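Local coordinates for protein heme oxygenase (Chlamydomonas reinhardtii, PDB 4RAJ) that probably breaks down heme to biliverdin, releasing iron and carbon monoxide, at residues Val144-Leu149 / Ser212-Ala217. Numbering follows the deposited sequence.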
loop_
_atom_site.group_PDB
_atom_site.type_symbol
_atom_site.label_atom_id
_atom_site.label_comp_id
_atom_site.label_asym_id
_atom_site.label_seq_id
_atom_site.Cartn_x
_atom_site.Cartn_y
_atom_site.Cartn_z
ATOM N N VAL A 144 5.214 3.371 -4.108
ATOM C CA VAL A 144 5.780 2.135 -3.587
ATOM C C VAL A 144 6.423 2.405 -2.234
ATOM O O VAL A 144 6.226 1.654 -1.278
ATOM C CB VAL A 144 6.835 1.546 -4.542
ATOM C CG1 VAL A 144 7.544 0.343 -3.892
ATOM C CG2 VAL A 144 6.189 1.146 -5.855
ATOM N N TYR A 145 7.184 3.497 -2.155
ATOM C CA TYR A 145 7.896 3.835 -0.926
ATOM C C TYR A 145 6.922 3.963 0.242
ATOM O O TYR A 145 7.164 3.433 1.334
ATOM C CB TYR A 145 8.713 5.134 -1.099
ATOM C CG TYR A 145 9.415 5.561 0.172
ATOM C CD1 TYR A 145 10.446 4.799 0.702
ATOM C CD2 TYR A 145 9.060 6.730 0.835
ATOM C CE1 TYR A 145 11.098 5.175 1.868
ATOM C CE2 TYR A 145 9.713 7.120 2.006
ATOM C CZ TYR A 145 10.732 6.334 2.515
ATOM O OH TYR A 145 11.390 6.697 3.672
ATOM N N THR A 146 5.796 4.621 -0.020
ATOM C CA THR A 146 4.770 4.876 0.979
ATOM C C THR A 146 3.928 3.654 1.340
ATOM O O THR A 146 3.726 3.361 2.516
ATOM C CB THR A 146 3.804 5.967 0.498
ATOM O OG1 THR A 146 4.552 7.121 0.065
ATOM C CG2 THR A 146 2.837 6.363 1.610
ATOM N N GLN A 147 3.429 2.973 0.313
ATOM C CA GLN A 147 2.447 1.898 0.461
ATOM C C GLN A 147 3.095 0.558 0.761
ATOM O O GLN A 147 2.776 -0.093 1.751
ATOM C CB GLN A 147 1.603 1.774 -0.813
ATOM C CG GLN A 147 0.896 3.087 -1.257
ATOM C CD GLN A 147 -0.293 3.429 -0.392
ATOM O OE1 GLN A 147 -0.491 2.839 0.667
ATOM N NE2 GLN A 147 -1.113 4.386 -0.846
ATOM N N HIS A 148 4.000 0.129 -0.106
ATOM C CA HIS A 148 4.546 -1.215 0.043
ATOM C C HIS A 148 5.442 -1.361 1.253
ATOM O O HIS A 148 5.489 -2.417 1.872
ATOM C CB HIS A 148 5.311 -1.609 -1.209
ATOM C CG HIS A 148 4.427 -1.918 -2.364
ATOM N ND1 HIS A 148 3.981 -0.950 -3.238
ATOM C CD2 HIS A 148 3.895 -3.089 -2.789
ATOM C CE1 HIS A 148 3.217 -1.515 -4.158
ATOM N NE2 HIS A 148 3.145 -2.810 -3.906
ATOM N N LEU A 149 6.160 -0.304 1.598
ATOM C CA LEU A 149 7.123 -0.420 2.682
ATOM C C LEU A 149 6.412 -0.367 4.038
ATOM O O LEU A 149 6.863 -0.973 5.011
ATOM C CB LEU A 149 8.203 0.667 2.560
ATOM C CG LEU A 149 9.466 0.218 1.800
ATOM C CD1 LEU A 149 9.154 -0.357 0.426
ATOM C CD2 LEU A 149 10.484 1.345 1.676
ATOM N N SER A 212 6.152 15.215 -3.339
ATOM C CA SER A 212 4.736 15.524 -3.457
ATOM C C SER A 212 3.897 14.256 -3.563
ATOM O O SER A 212 2.836 14.172 -2.971
ATOM C CB SER A 212 4.476 16.423 -4.661
ATOM O OG SER A 212 5.029 17.704 -4.446
ATOM N N GLU A 213 4.373 13.270 -4.315
ATOM C CA GLU A 213 3.590 12.063 -4.512
ATOM C C GLU A 213 3.553 11.209 -3.243
ATOM O O GLU A 213 2.557 10.549 -2.980
ATOM C CB GLU A 213 4.131 11.263 -5.696
ATOM C CG GLU A 213 3.801 11.930 -7.036
ATOM C CD GLU A 213 2.305 12.085 -7.265
ATOM O OE1 GLU A 213 1.538 11.142 -6.949
ATOM O OE2 GLU A 213 1.893 13.158 -7.758
ATOM N N HIS A 214 4.638 11.238 -2.469
ATOM C CA HIS A 214 4.713 10.592 -1.151
ATOM C C HIS A 214 3.613 11.158 -0.227
ATOM O O HIS A 214 2.868 10.411 0.399
ATOM C CB HIS A 214 6.121 10.809 -0.566
ATOM C CG HIS A 214 6.304 10.350 0.851
ATOM N ND1 HIS A 214 6.183 9.032 1.237
ATOM C CD2 HIS A 214 6.653 11.039 1.966
ATOM C CE1 HIS A 214 6.439 8.929 2.531
ATOM N NE2 HIS A 214 6.715 10.134 3.000
ATOM N N LEU A 215 3.504 12.483 -0.161
ATOM C CA LEU A 215 2.463 13.108 0.652
ATOM C C LEU A 215 1.078 12.756 0.111
ATOM O O LEU A 215 0.128 12.570 0.875
ATOM C CB LEU A 215 2.647 14.635 0.683
ATOM C CG LEU A 215 3.945 15.128 1.311
ATOM C CD1 LEU A 215 4.054 16.647 1.138
ATOM C CD2 LEU A 215 4.009 14.736 2.782
ATOM N N ALA A 216 0.963 12.683 -1.215
ATOM C CA ALA A 216 -0.332 12.419 -1.848
ATOM C C ALA A 216 -0.836 11.026 -1.492
ATOM O O ALA A 216 -2.043 10.817 -1.357
ATOM C CB ALA A 216 -0.246 12.568 -3.370
ATOM N N ALA A 217 0.085 10.078 -1.343
ATOM C CA ALA A 217 -0.308 8.713 -0.988
ATOM C C ALA A 217 -0.955 8.693 0.389
ATOM O O ALA A 217 -1.973 8.029 0.585
ATOM C CB ALA A 217 0.895 7.774 -1.041
#
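With chi1 at 173°, His214 swings its imidazole away from its own backbone nitrogen and across to Thr146, whose OG1 stands beside the backbone N with the methyl CG2 in the anti position. The contact joins helix 140-151 to helix 204-227 inside the all-helical heme oxygenase fold. The two short segments run roughly the same way, with their axes at 37° and 8.9 Å apart at closest approach. ND1 of His214 donates to OG1 of Thr146 at 2.8 Å, and the oxygen lies 22° out of the ring plane. OG1 is also hydrogen-bonded to the carbonyl oxygen of Ala142, one turn earlier. NE2 of His214 is held by Ser28, so both ring nitrogens have partners and the ring is unlikely to flip. The Tyr145 ring lies obliquely to the imidazole, with CD2 of Tyr145 3.7 Å from ND1 of His214. The Tyr145 hydroxyl is hydrogen-bonded to OG of Ser25. An alanine in place of this histidine would probably leave Thr146 OG1 and Ser28 without their imidazole partner and open a gap beside the Tyr145 ring. Gln147 bends at chi2 and its amide lies near a bound polyether, probably from the crystallisation liquor. NE2 of Gln147 hydrogen-bonds to OD1 of Asn221 and to the hydroxyl of Tyr125, and comes 3.9 Å from CB of Ala217. CB of Ala217 also packs 3.6 Å from the methyl CG2 of Thr146.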